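Local coordinates for protein glucose 1-dehydrogenase (Haloferax mediterranei, PDB 2B5V) that oxidises D-glucose and several other aldose sugars with NADP(+), its preferred acceptor, or NAD(+), using a catalytic zinc ion in each subunit of a homodimer, at residues 36-41 with 347-352; 269-274 with 296-301; 87-92 with 129-134; 172-177 with 242-247. All coordinates share one frame; numbering follows the deposited sequence.

Contact 1. Residues 36-41 with 347-352; sequences GVDGTD and TIKTAI
Backbone bonding joins Val37 to Thr350: the Val37 N-H reaches Thr350 O over 3.0 Å in a nearly straight bond. One step along, Gly36 and Ala351 face each other as an antiparallel non-hydrogen-bonded pair, their CA atoms 4.0 Å apart. Water 1 continues the link where the strands part, donating to Val37 O at 2.7 Å and accepting from Thr350 N. The charged interaction comes from Lys349, whose chain bends at chi2 (-59°) and again at chi4 (-86°), bringing NZ round to Val37 O at 2.8 Å; the ammonium sits above the carbonyl plane. From there NZ forms a long salt bridge, 3.8 Å, to Asp38 OD1, and it donates to water 2. It also pairs with Glu64. Asp38 and Glu64 both bind the catalytic zinc, so Lys349 is a second-shell residue that probably helps to position them and to offset their negative charge. The strands belong to the GroES-like catalytic domain of the zinc-containing alcohol dehydrogenases, where strand 349-353, from the end of the chain, pairs with strand 27-37. Asp38 stands just before helix 39-46, and its N-H is taken by Asp41 OD2 on the anti lone pair. Side-chain packing is lighter: Val37 CB lies against the hydroxyl of Thr350, 3.5 Å from OG1, which is bonded to Ala340 O; the apolar pair is Val37 CG2 with Ile352 CD1 at 4.4 Å.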
# COMPACT_ATOMS: atom_id res chain seq x y z
N GLY A 36 -23.03 -17.93 -11.96
CA GLY A 36 -21.85 -18.71 -11.63
C GLY A 36 -21.88 -19.15 -10.18
O GLY A 36 -22.56 -18.52 -9.35
N VAL A 37 -21.17 -20.24 -9.87
CA VAL A 37 -21.11 -20.71 -8.49
C VAL A 37 -19.74 -20.34 -7.99
O VAL A 37 -18.74 -20.50 -8.69
CB VAL A 37 -21.30 -22.23 -8.35
CG1 VAL A 37 -21.02 -22.65 -6.93
CG2 VAL A 37 -22.72 -22.62 -8.72
N ASP A 38 -19.68 -19.85 -6.76
CA ASP A 38 -18.43 -19.42 -6.19
C ASP A 38 -18.19 -19.95 -4.78
O ASP A 38 -19.08 -20.55 -4.16
CB ASP A 38 -18.45 -17.89 -6.16
CG ASP A 38 -17.10 -17.30 -5.92
OD1 ASP A 38 -16.14 -17.76 -6.57
OD2 ASP A 38 -17.03 -16.38 -5.10
N GLY A 39 -16.99 -19.71 -4.26
CA GLY A 39 -16.66 -20.12 -2.90
C GLY A 39 -17.62 -19.61 -1.84
O GLY A 39 -18.01 -20.34 -0.93
N THR A 40 -18.03 -18.35 -1.95
CA THR A 40 -18.95 -17.79 -0.95
C THR A 40 -20.23 -18.63 -0.92
O THR A 40 -20.75 -18.92 0.15
CB THR A 40 -19.31 -16.32 -1.30
OG1 THR A 40 -20.08 -16.29 -2.51
CG2 THR A 40 -18.03 -15.48 -1.47
N ASP A 41 -20.74 -19.00 -2.09
CA ASP A 41 -21.95 -19.82 -2.15
C ASP A 41 -21.74 -21.10 -1.37
O ASP A 41 -22.67 -21.62 -0.73
CB ASP A 41 -22.29 -20.16 -3.60
CG ASP A 41 -22.61 -18.93 -4.41
OD1 ASP A 41 -23.66 -18.32 -4.13
OD2 ASP A 41 -21.80 -18.57 -5.31
N THR A 347 -12.93 -29.83 -10.78
CA THR A 347 -13.98 -28.87 -11.14
C THR A 347 -13.39 -27.50 -10.83
O THR A 347 -12.88 -27.27 -9.75
CB THR A 347 -15.29 -29.13 -10.35
OG1 THR A 347 -15.12 -28.74 -8.99
CG2 THR A 347 -15.63 -30.63 -10.40
N ILE A 348 -13.43 -26.59 -11.79
CA ILE A 348 -12.85 -25.28 -11.59
C ILE A 348 -13.94 -24.23 -11.46
O ILE A 348 -14.13 -23.68 -10.39
CB ILE A 348 -11.83 -24.98 -12.72
CG1 ILE A 348 -10.73 -26.05 -12.68
CG2 ILE A 348 -11.21 -23.58 -12.57
CD1 ILE A 348 -9.76 -25.98 -13.83
N LYS A 349 -14.68 -23.94 -12.53
CA LYS A 349 -15.75 -22.94 -12.42
C LYS A 349 -16.99 -23.58 -12.98
O LYS A 349 -16.96 -24.14 -14.09
CB LYS A 349 -15.45 -21.69 -13.28
CG LYS A 349 -15.76 -20.39 -12.58
CD LYS A 349 -17.18 -20.24 -12.16
CE LYS A 349 -17.44 -18.84 -11.58
NZ LYS A 349 -17.13 -18.70 -10.13
N THR A 350 -18.09 -23.49 -12.25
CA THR A 350 -19.35 -24.06 -12.75
C THR A 350 -20.37 -22.95 -12.75
O THR A 350 -20.14 -21.91 -12.14
CB THR A 350 -19.85 -25.24 -11.83
OG1 THR A 350 -20.06 -24.76 -10.50
CG2 THR A 350 -18.79 -26.36 -11.75
N ALA A 351 -21.47 -23.14 -13.46
CA ALA A 351 -22.53 -22.14 -13.50
C ALA A 351 -23.84 -22.92 -13.65
O ALA A 351 -23.82 -24.09 -14.06
CB ALA A 351 -22.36 -21.23 -14.72
N ILE A 352 -24.95 -22.28 -13.33
CA ILE A 352 -26.27 -22.92 -13.49
C ILE A 352 -27.00 -22.13 -14.56
O ILE A 352 -27.04 -20.89 -14.49
CB ILE A 352 -27.08 -22.83 -12.18
CG1 ILE A 352 -26.38 -23.66 -11.10
CG2 ILE A 352 -28.56 -23.25 -12.42
CD1 ILE A 352 -26.94 -23.37 -9.74
O HOH W 1 -17.74 -22.87 -9.49
O HOH W 2 -15.24 -16.73 -9.57

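Contact 2. Residues 269-274 with 296-301; sequences GALLGV and KALVGS. With NAP (NADP nicotinamide-adenine-dinucleotide phosphate), chain B.
The nicotinamide end of the NADP pocket is built here at the C-terminal ends of two parallel strands of the Rossmann fold, 267-271 and 297-300. Their ladder zigzags: Gly269 N donates to Ala297 O (2.8 Å), Val299 N to Gly269 O (2.8 Å), Leu271 N to Val299 O, and Ser301 N to Leu271 O in a longer bond, 3.2 Å. On one face Leu298 CD2 folds over Gly269, 4.1 Å from its CA, and Leu271 CD1 meets Leu298 CD1 at 4.5 Å. Beyond the strand, CG of Leu272 lies beside its own backbone N (chi1 -76°), and CD1 leans across to Ser301 O at 3.5 Å. The carboxamide N7N of NADP donates weakly to that same Ser301 O, over 3.1 Å, and Val274 N makes a weak bond to O3D of the nicotinamide ribose. Val274 CG2 packs 3.9 Å from O2D of the same ribose. Leu272 and Ser301 rest on helix 149-164, while Leu298 meets Phe287 of helix 284-293. Strand 243-248 flanks 267-271 on its other side, and Ala297 to Val299 pair antiparallel with a strand of the second subunit, carrying the sheet across the dimer interface.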
# COMPACT_ATOMS: atom_id res chain seq x y z
N GLY A 269 2.02 -5.67 -3.48
CA GLY A 269 1.23 -6.90 -3.34
C GLY A 269 -0.24 -6.50 -3.20
O GLY A 269 -0.58 -5.58 -2.43
N ALA A 270 -1.13 -7.14 -3.96
CA ALA A 270 -2.55 -6.84 -3.81
C ALA A 270 -3.10 -8.03 -3.05
O ALA A 270 -2.83 -9.17 -3.44
CB ALA A 270 -3.26 -6.73 -5.18
N LEU A 271 -3.85 -7.77 -1.97
CA LEU A 271 -4.45 -8.84 -1.17
C LEU A 271 -5.95 -8.92 -1.46
O LEU A 271 -6.65 -7.90 -1.40
CB LEU A 271 -4.23 -8.57 0.33
CG LEU A 271 -2.74 -8.39 0.72
CD1 LEU A 271 -2.62 -8.08 2.19
CD2 LEU A 271 -1.95 -9.65 0.40
N LEU A 272 -6.44 -10.11 -1.80
CA LEU A 272 -7.85 -10.30 -2.08
C LEU A 272 -8.46 -11.37 -1.17
O LEU A 272 -9.69 -11.49 -1.08
CB LEU A 272 -8.07 -10.76 -3.55
CG LEU A 272 -7.97 -9.78 -4.74
CD1 LEU A 272 -9.15 -8.83 -4.71
CD2 LEU A 272 -6.63 -9.00 -4.73
N GLY A 273 -7.62 -12.16 -0.52
CA GLY A 273 -8.12 -13.25 0.30
C GLY A 273 -8.85 -12.85 1.57
O GLY A 273 -8.54 -11.82 2.14
N VAL A 274 -9.82 -13.64 2.00
CA VAL A 274 -10.54 -13.33 3.23
C VAL A 274 -10.43 -14.47 4.24
O VAL A 274 -11.25 -15.38 4.24
CB VAL A 274 -12.01 -13.07 2.93
CG1 VAL A 274 -12.69 -12.45 4.16
CG2 VAL A 274 -12.12 -12.15 1.72
N LYS A 296 8.18 -0.69 -0.53
CA LYS A 296 7.13 -1.62 -1.00
C LYS A 296 5.75 -1.20 -0.53
O LYS A 296 5.62 -0.34 0.33
CB LYS A 296 7.41 -3.05 -0.50
CG LYS A 296 8.72 -3.60 -1.02
CD LYS A 296 9.03 -5.00 -0.51
CE LYS A 296 10.31 -5.51 -1.15
NZ LYS A 296 10.67 -6.89 -0.71
N ALA A 297 4.73 -1.84 -1.10
CA ALA A 297 3.35 -1.53 -0.74
C ALA A 297 2.49 -2.78 -0.74
O ALA A 297 2.71 -3.73 -1.52
CB ALA A 297 2.76 -0.53 -1.75
N LEU A 298 1.51 -2.79 0.15
CA LEU A 298 0.55 -3.88 0.23
C LEU A 298 -0.78 -3.15 0.19
O LEU A 298 -1.00 -2.22 0.98
CB LEU A 298 0.61 -4.63 1.56
CG LEU A 298 1.66 -5.70 1.83
CD1 LEU A 298 1.35 -6.31 3.18
CD2 LEU A 298 1.63 -6.77 0.74
N VAL A 299 -1.65 -3.59 -0.71
CA VAL A 299 -2.96 -2.96 -0.86
C VAL A 299 -4.06 -4.03 -0.84
O VAL A 299 -3.97 -5.04 -1.55
CB VAL A 299 -3.01 -2.18 -2.21
CG1 VAL A 299 -4.39 -1.57 -2.42
CG2 VAL A 299 -1.95 -1.07 -2.22
N GLY A 300 -5.09 -3.80 -0.04
CA GLY A 300 -6.21 -4.73 0.02
C GLY A 300 -7.32 -4.22 -0.88
O GLY A 300 -7.39 -3.02 -1.11
N SER A 301 -8.16 -5.10 -1.41
CA SER A 301 -9.25 -4.66 -2.30
C SER A 301 -10.41 -5.63 -2.18
O SER A 301 -10.21 -6.84 -2.02
CB SER A 301 -8.76 -4.64 -3.77
OG SER A 301 -9.76 -4.14 -4.66
PA NAP B . -10.89 -20.91 -3.94
O1A NAP B . -10.96 -21.36 -2.60
O2A NAP B . -11.68 -21.41 -5.12
O5B NAP B . -9.40 -21.00 -4.43
C5B NAP B . -8.32 -20.70 -3.50
C4B NAP B . -7.24 -21.61 -4.09
O4B NAP B . -5.98 -21.41 -3.35
C3B NAP B . -7.50 -23.17 -4.00
O3B NAP B . -7.29 -23.68 -5.29
C2B NAP B . -6.48 -23.66 -2.95
O2B NAP B . -5.90 -24.93 -3.23
C1B NAP B . -5.38 -22.59 -2.99
N9A NAP B . -4.67 -22.54 -1.74
C8A NAP B . -5.07 -22.32 -0.44
N7A NAP B . -4.09 -22.37 0.43
C5A NAP B . -2.98 -22.64 -0.34
C6A NAP B . -1.65 -22.82 0.04
N6A NAP B . -1.14 -22.78 1.29
N1A NAP B . -0.74 -23.09 -0.98
C2A NAP B . -1.15 -23.17 -2.31
N3A NAP B . -2.47 -23.00 -2.70
C4A NAP B . -3.33 -22.74 -1.68
O3 NAP B . -11.17 -19.35 -4.00
PN NAP B . -11.46 -18.42 -5.28
O1N NAP B . -10.32 -18.38 -6.25
O2N NAP B . -12.80 -18.09 -5.74
O5D NAP B . -11.10 -17.42 -4.04
C5D NAP B . -9.71 -17.09 -3.65
C4D NAP B . -9.76 -16.18 -2.40
O4D NAP B . -10.25 -14.86 -2.79
C3D NAP B . -10.72 -16.61 -1.21
O3D NAP B . -10.14 -16.37 0.09
C2D NAP B . -11.95 -15.75 -1.42
O2D NAP B . -12.64 -15.54 -0.21
C1D NAP B . -11.34 -14.50 -1.91
N1N NAP B . -12.14 -13.56 -2.69
C2N NAP B . -12.08 -12.19 -2.41
C3N NAP B . -12.83 -11.32 -3.15
C7N NAP B . -12.72 -9.82 -2.82
O7N NAP B . -13.44 -9.08 -3.46
N7N NAP B . -11.90 -9.39 -1.90
C4N NAP B . -13.72 -11.79 -4.21
C5N NAP B . -13.76 -13.19 -4.47
C6N NAP B . -12.97 -14.10 -3.72
P2B NAP B . -6.57 -26.36 -2.82
O1X NAP B . -7.85 -26.47 -3.63
O2X NAP B . -5.48 -27.28 -3.26
O3X NAP B . -6.83 -26.30 -1.33

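Contact 3. Residues 87-92 with 129-134; sequences VRRPPA and TSPEKY
Arg89 lays its guanidinium almost parallel to the ring of Tyr134, the planes 19° apart, with Tyr134 CB 3.5 Å above one guanidinium face and offset toward its rim. This is the tight part of the contact: NH1 is 3.7 Å from Tyr134 CB and CD is 3.8 Å from Tyr134 CD2. A bend at chi2 (-78°) swings the arginine round alongside the tyrosine. In the guanidinium plane, NH2 donates to Ser130 OG at 3.0 Å, nearly straight, and that hydroxyl hands its own proton to Thr129 O over 2.7 Å. NH1 turns back to Arg88 O at 2.8 Å and also bonds Thr86 OG1, so in-plane bonds at both terminal nitrogens fix the rotation of the group. Within the GroES-like domain, Arg89 thereby ties the short strand 88-89, which pairs with 113-115, to the end of strand 127-131 and to Tyr134, just past the 3-10 turn 132-133; neighbouring Arg88 bridges to Glu114, a substrate-binding residue. The looser side lies at the prolines. Pro131 CD stays 4.3 Å from Arg89 NE, and Pro90 CD meets Tyr134 OH only at 4.4 Å. Both prolines are partly exposed, and Lys133, with its CG over the centre of one tyrosine face, lies at the solvent.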
# COMPACT_ATOMS: atom_id res chain seq x y z
N VAL A 87 -23.02 -6.15 -7.35
CA VAL A 87 -23.41 -6.90 -6.18
C VAL A 87 -23.93 -6.12 -4.96
O VAL A 87 -24.88 -6.57 -4.29
CB VAL A 87 -22.21 -7.80 -5.73
CG1 VAL A 87 -22.60 -8.63 -4.50
CG2 VAL A 87 -21.80 -8.72 -6.86
N ARG A 88 -23.32 -4.97 -4.69
CA ARG A 88 -23.70 -4.16 -3.53
C ARG A 88 -24.93 -3.29 -3.68
O ARG A 88 -25.17 -2.70 -4.74
CB ARG A 88 -22.51 -3.30 -3.09
CG ARG A 88 -21.48 -4.15 -2.44
CD ARG A 88 -20.31 -3.38 -1.85
NE ARG A 88 -19.46 -4.30 -1.11
CZ ARG A 88 -18.51 -3.92 -0.25
NH1 ARG A 88 -18.30 -2.63 -0.04
NH2 ARG A 88 -17.80 -4.83 0.40
N ARG A 89 -25.72 -3.23 -2.60
CA ARG A 89 -26.94 -2.42 -2.55
C ARG A 89 -27.00 -1.72 -1.19
O ARG A 89 -26.44 -2.20 -0.21
CB ARG A 89 -28.18 -3.30 -2.72
CG ARG A 89 -28.19 -4.10 -4.03
CD ARG A 89 -28.60 -3.23 -5.21
NE ARG A 89 -28.68 -4.01 -6.45
CZ ARG A 89 -27.64 -4.33 -7.21
NH1 ARG A 89 -26.41 -3.94 -6.86
NH2 ARG A 89 -27.82 -5.08 -8.29
N PRO A 90 -27.69 -0.56 -1.13
CA PRO A 90 -27.83 0.21 0.11
C PRO A 90 -28.38 -0.69 1.21
O PRO A 90 -29.20 -1.57 0.94
CB PRO A 90 -28.80 1.32 -0.28
CG PRO A 90 -28.45 1.56 -1.74
CD PRO A 90 -28.31 0.14 -2.27
N PRO A 91 -27.94 -0.48 2.45
CA PRO A 91 -28.43 -1.31 3.55
C PRO A 91 -29.86 -0.90 3.94
O PRO A 91 -30.40 0.08 3.40
CB PRO A 91 -27.41 -1.05 4.65
CG PRO A 91 -27.14 0.43 4.47
CD PRO A 91 -27.04 0.59 2.95
N ALA A 92 -30.46 -1.65 4.85
CA ALA A 92 -31.83 -1.41 5.30
C ALA A 92 -32.07 0.05 5.71
O ALA A 92 -33.13 0.61 5.47
CB ALA A 92 -32.16 -2.33 6.46
N THR A 129 -34.88 -8.11 -10.21
CA THR A 129 -34.93 -6.72 -10.60
C THR A 129 -33.68 -6.04 -10.04
O THR A 129 -32.96 -6.59 -9.20
CB THR A 129 -36.13 -6.00 -9.97
OG1 THR A 129 -36.02 -6.08 -8.55
CG2 THR A 129 -37.48 -6.64 -10.42
N SER A 130 -33.43 -4.83 -10.52
CA SER A 130 -32.32 -4.02 -10.04
C SER A 130 -32.41 -2.64 -10.65
O SER A 130 -32.93 -2.47 -11.77
CB SER A 130 -30.96 -4.62 -10.41
OG SER A 130 -30.52 -5.53 -9.43
N PRO A 131 -31.94 -1.64 -9.90
CA PRO A 131 -31.93 -0.26 -10.35
C PRO A 131 -31.07 -0.22 -11.61
O PRO A 131 -30.03 -0.91 -11.69
CB PRO A 131 -31.24 0.46 -9.20
CG PRO A 131 -31.73 -0.29 -8.01
CD PRO A 131 -31.66 -1.73 -8.46
N GLU A 132 -31.48 0.59 -12.57
CA GLU A 132 -30.74 0.73 -13.81
C GLU A 132 -29.25 1.08 -13.57
O GLU A 132 -28.36 0.60 -14.29
CB GLU A 132 -31.37 1.83 -14.65
CG GLU A 132 -30.57 2.26 -15.86
CD GLU A 132 -31.32 3.30 -16.68
OE1 GLU A 132 -31.99 4.17 -16.06
OE2 GLU A 132 -31.25 3.26 -17.93
N LYS A 133 -28.98 1.91 -12.56
CA LYS A 133 -27.60 2.31 -12.30
C LYS A 133 -26.69 1.15 -11.92
O LYS A 133 -25.47 1.27 -12.02
CB LYS A 133 -27.53 3.38 -11.21
CG LYS A 133 -28.08 2.92 -9.87
CD LYS A 133 -27.67 3.81 -8.72
CE LYS A 133 -28.07 5.25 -8.92
NZ LYS A 133 -27.67 6.07 -7.75
N TYR A 134 -27.26 0.03 -11.48
CA TYR A 134 -26.47 -1.14 -11.11
C TYR A 134 -26.52 -2.26 -12.15
O TYR A 134 -26.16 -3.41 -11.87
CB TYR A 134 -26.92 -1.69 -9.75
CG TYR A 134 -26.78 -0.68 -8.63
CD1 TYR A 134 -25.62 0.11 -8.51
CD2 TYR A 134 -27.81 -0.46 -7.72
CE1 TYR A 134 -25.51 1.09 -7.51
CE2 TYR A 134 -27.71 0.51 -6.73
CZ TYR A 134 -26.57 1.29 -6.63
OH TYR A 134 -26.51 2.28 -5.65

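Contact 4. Residues 172-177 with 242-247; sequences DPSSAF and QMDFIY
Phe177 and Met243 meet at the apolar centre, where Met243 CG lies 3.6 Å from Phe177 CB and the two side chains pass at a slant. Turns at chi2 and chi3 curl the methionine so that SD stands 5.0 Å from the centroid of the Phe177 ring, an oblique Met-aromatic contact. Ile246 CG1 packs on the same Phe177 CB at 4.0 Å, and Tyr203 of strand 201-206 touches both Phe177 and Met243. Across the sheet, Ala176 CB comes to the edge of the Phe245 ring near its plane, and Leu192 of helix 183-194 touches both residues. Between these two faces runs the backbone ladder: Phe245 N donates to Ser175 O, Phe177 N to Phe245 O, and Tyr247 N to Phe177 O. These are strands 175-179 and 243-248, side by side at the middle of the six-stranded parallel Rossmann sheet, whose order 3-2-1-4-5-6 places the first strand next to the fourth. Toward the N-terminal ends the chemistry turns polar. Asp244 OD2 accepts two backbone N-H groups, Ser174 N at 2.8 Å from above the carboxylate plane and Ser175 N at 3.1 Å on the anti side, each bond nearly straight; Pro173 CB lies against Asp244 CB at 3.5 Å. Ser175 OG, held between its own N and carbonyl carbon (chi1 67°), accepts from Asp244 N at 3.2 Å and donates weakly to Gln242 O. Outermost, water 3 donates to Asp244 OD2 and bonds Ser174 OG.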
# COMPACT_ATOMS: atom_id res chain seq x y z
N ASP A 172 8.31 -0.08 -13.74
CA ASP A 172 8.23 -0.92 -14.93
C ASP A 172 8.44 -2.37 -14.51
O ASP A 172 9.56 -2.88 -14.53
CB ASP A 172 9.30 -0.49 -15.94
CG ASP A 172 9.20 -1.25 -17.24
OD1 ASP A 172 8.06 -1.49 -17.72
OD2 ASP A 172 10.27 -1.60 -17.79
N PRO A 173 7.36 -3.06 -14.12
CA PRO A 173 7.47 -4.45 -13.69
C PRO A 173 7.73 -5.40 -14.84
O PRO A 173 7.37 -5.12 -15.98
CB PRO A 173 6.12 -4.69 -13.04
CG PRO A 173 5.19 -3.93 -13.99
CD PRO A 173 5.96 -2.61 -14.13
N SER A 174 8.35 -6.54 -14.54
CA SER A 174 8.60 -7.55 -15.56
C SER A 174 8.04 -8.89 -15.07
O SER A 174 7.66 -9.74 -15.87
CB SER A 174 10.10 -7.66 -15.82
OG SER A 174 10.75 -8.16 -14.67
N SER A 175 7.97 -9.09 -13.75
CA SER A 175 7.45 -10.36 -13.23
C SER A 175 6.23 -10.27 -12.33
O SER A 175 6.12 -9.35 -11.50
CB SER A 175 8.56 -11.11 -12.49
OG SER A 175 8.93 -10.42 -11.31
N ALA A 176 5.31 -11.23 -12.46
CA ALA A 176 4.11 -11.23 -11.63
C ALA A 176 3.88 -12.63 -11.07
O ALA A 176 4.11 -13.65 -11.75
CB ALA A 176 2.90 -10.76 -12.47
N PHE A 177 3.42 -12.69 -9.83
CA PHE A 177 3.19 -13.95 -9.11
C PHE A 177 1.75 -14.02 -8.53
O PHE A 177 1.38 -13.19 -7.68
CB PHE A 177 4.25 -13.99 -7.99
CG PHE A 177 4.32 -15.28 -7.21
CD1 PHE A 177 3.87 -16.50 -7.74
CD2 PHE A 177 4.95 -15.28 -5.95
CE1 PHE A 177 4.04 -17.70 -7.03
CE2 PHE A 177 5.12 -16.47 -5.23
CZ PHE A 177 4.66 -17.68 -5.78
N GLN A 242 12.69 -12.43 -7.62
CA GLN A 242 11.86 -11.55 -6.82
C GLN A 242 10.77 -11.11 -7.78
O GLN A 242 11.01 -10.94 -8.98
CB GLN A 242 12.64 -10.34 -6.38
CG GLN A 242 13.91 -10.69 -5.71
CD GLN A 242 14.53 -9.46 -5.11
OE1 GLN A 242 14.25 -9.11 -3.97
NE2 GLN A 242 15.36 -8.78 -5.88
N MET A 243 9.57 -10.91 -7.25
CA MET A 243 8.40 -10.57 -8.05
C MET A 243 7.98 -9.12 -7.96
O MET A 243 7.75 -8.62 -6.87
CB MET A 243 7.24 -11.45 -7.58
CG MET A 243 7.61 -12.94 -7.52
SD MET A 243 7.75 -13.71 -9.18
CE MET A 243 9.15 -12.92 -9.82
N ASP A 244 7.86 -8.45 -9.09
CA ASP A 244 7.44 -7.06 -9.06
C ASP A 244 6.02 -6.88 -8.57
O ASP A 244 5.70 -5.88 -7.91
CB ASP A 244 7.57 -6.45 -10.45
CG ASP A 244 9.02 -6.37 -10.89
OD1 ASP A 244 9.83 -5.79 -10.13
OD2 ASP A 244 9.34 -6.89 -11.99
N PHE A 245 5.17 -7.85 -8.88
CA PHE A 245 3.77 -7.74 -8.50
C PHE A 245 3.26 -9.08 -8.01
O PHE A 245 3.42 -10.09 -8.70
CB PHE A 245 2.93 -7.34 -9.72
CG PHE A 245 1.45 -7.25 -9.45
CD1 PHE A 245 0.96 -6.40 -8.46
CD2 PHE A 245 0.54 -8.01 -10.19
CE1 PHE A 245 -0.42 -6.30 -8.21
CE2 PHE A 245 -0.84 -7.91 -9.95
CZ PHE A 245 -1.32 -7.06 -8.96
N ILE A 246 2.62 -9.08 -6.85
CA ILE A 246 2.05 -10.31 -6.28
C ILE A 246 0.54 -10.11 -6.09
O ILE A 246 0.10 -9.05 -5.63
CB ILE A 246 2.70 -10.69 -4.92
CG1 ILE A 246 4.15 -11.16 -5.16
CG2 ILE A 246 1.92 -11.84 -4.25
CD1 ILE A 246 4.96 -11.44 -3.89
N TYR A 247 -0.24 -11.13 -6.47
CA TYR A 247 -1.69 -11.05 -6.33
C TYR A 247 -2.06 -12.25 -5.47
O TYR A 247 -1.93 -13.39 -5.90
CB TYR A 247 -2.33 -11.11 -7.72
CG TYR A 247 -3.85 -10.96 -7.74
CD1 TYR A 247 -4.47 -9.78 -8.18
CD2 TYR A 247 -4.66 -12.04 -7.39
CE1 TYR A 247 -5.88 -9.71 -8.27
CE2 TYR A 247 -6.02 -11.97 -7.48
CZ TYR A 247 -6.64 -10.82 -7.92
OH TYR A 247 -8.01 -10.84 -8.00
O HOH W 3 11.79 -7.39 -12.44

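How the contacts relate
Contacts 2 and 4 share the parallel Rossmann sheet: strands 267-271 and 243-248 are neighbours in it, Ala270 N lies 2.8 Å from Ile246 O in a probable hydrogen bond, and Leu272 CG packs 3.4 Å from Tyr247 OH. Contact 4 runs from buried aromatics to a partly exposed aspartate that gathers backbone N-H groups, whereas contact 2 ends at the cofactor and is lined with small and aliphatic residues. Contacts 1 and 3 reach the catalytic-domain sheet through neighbouring strands 27-37 and 127-131, with centres about 22 Å apart. Contact 1 is wholly buried and charged beside the zinc ligands; contact 3 combines buried arginine packing with partly exposed prolines, about 36 Å from contact 4, centre to centre.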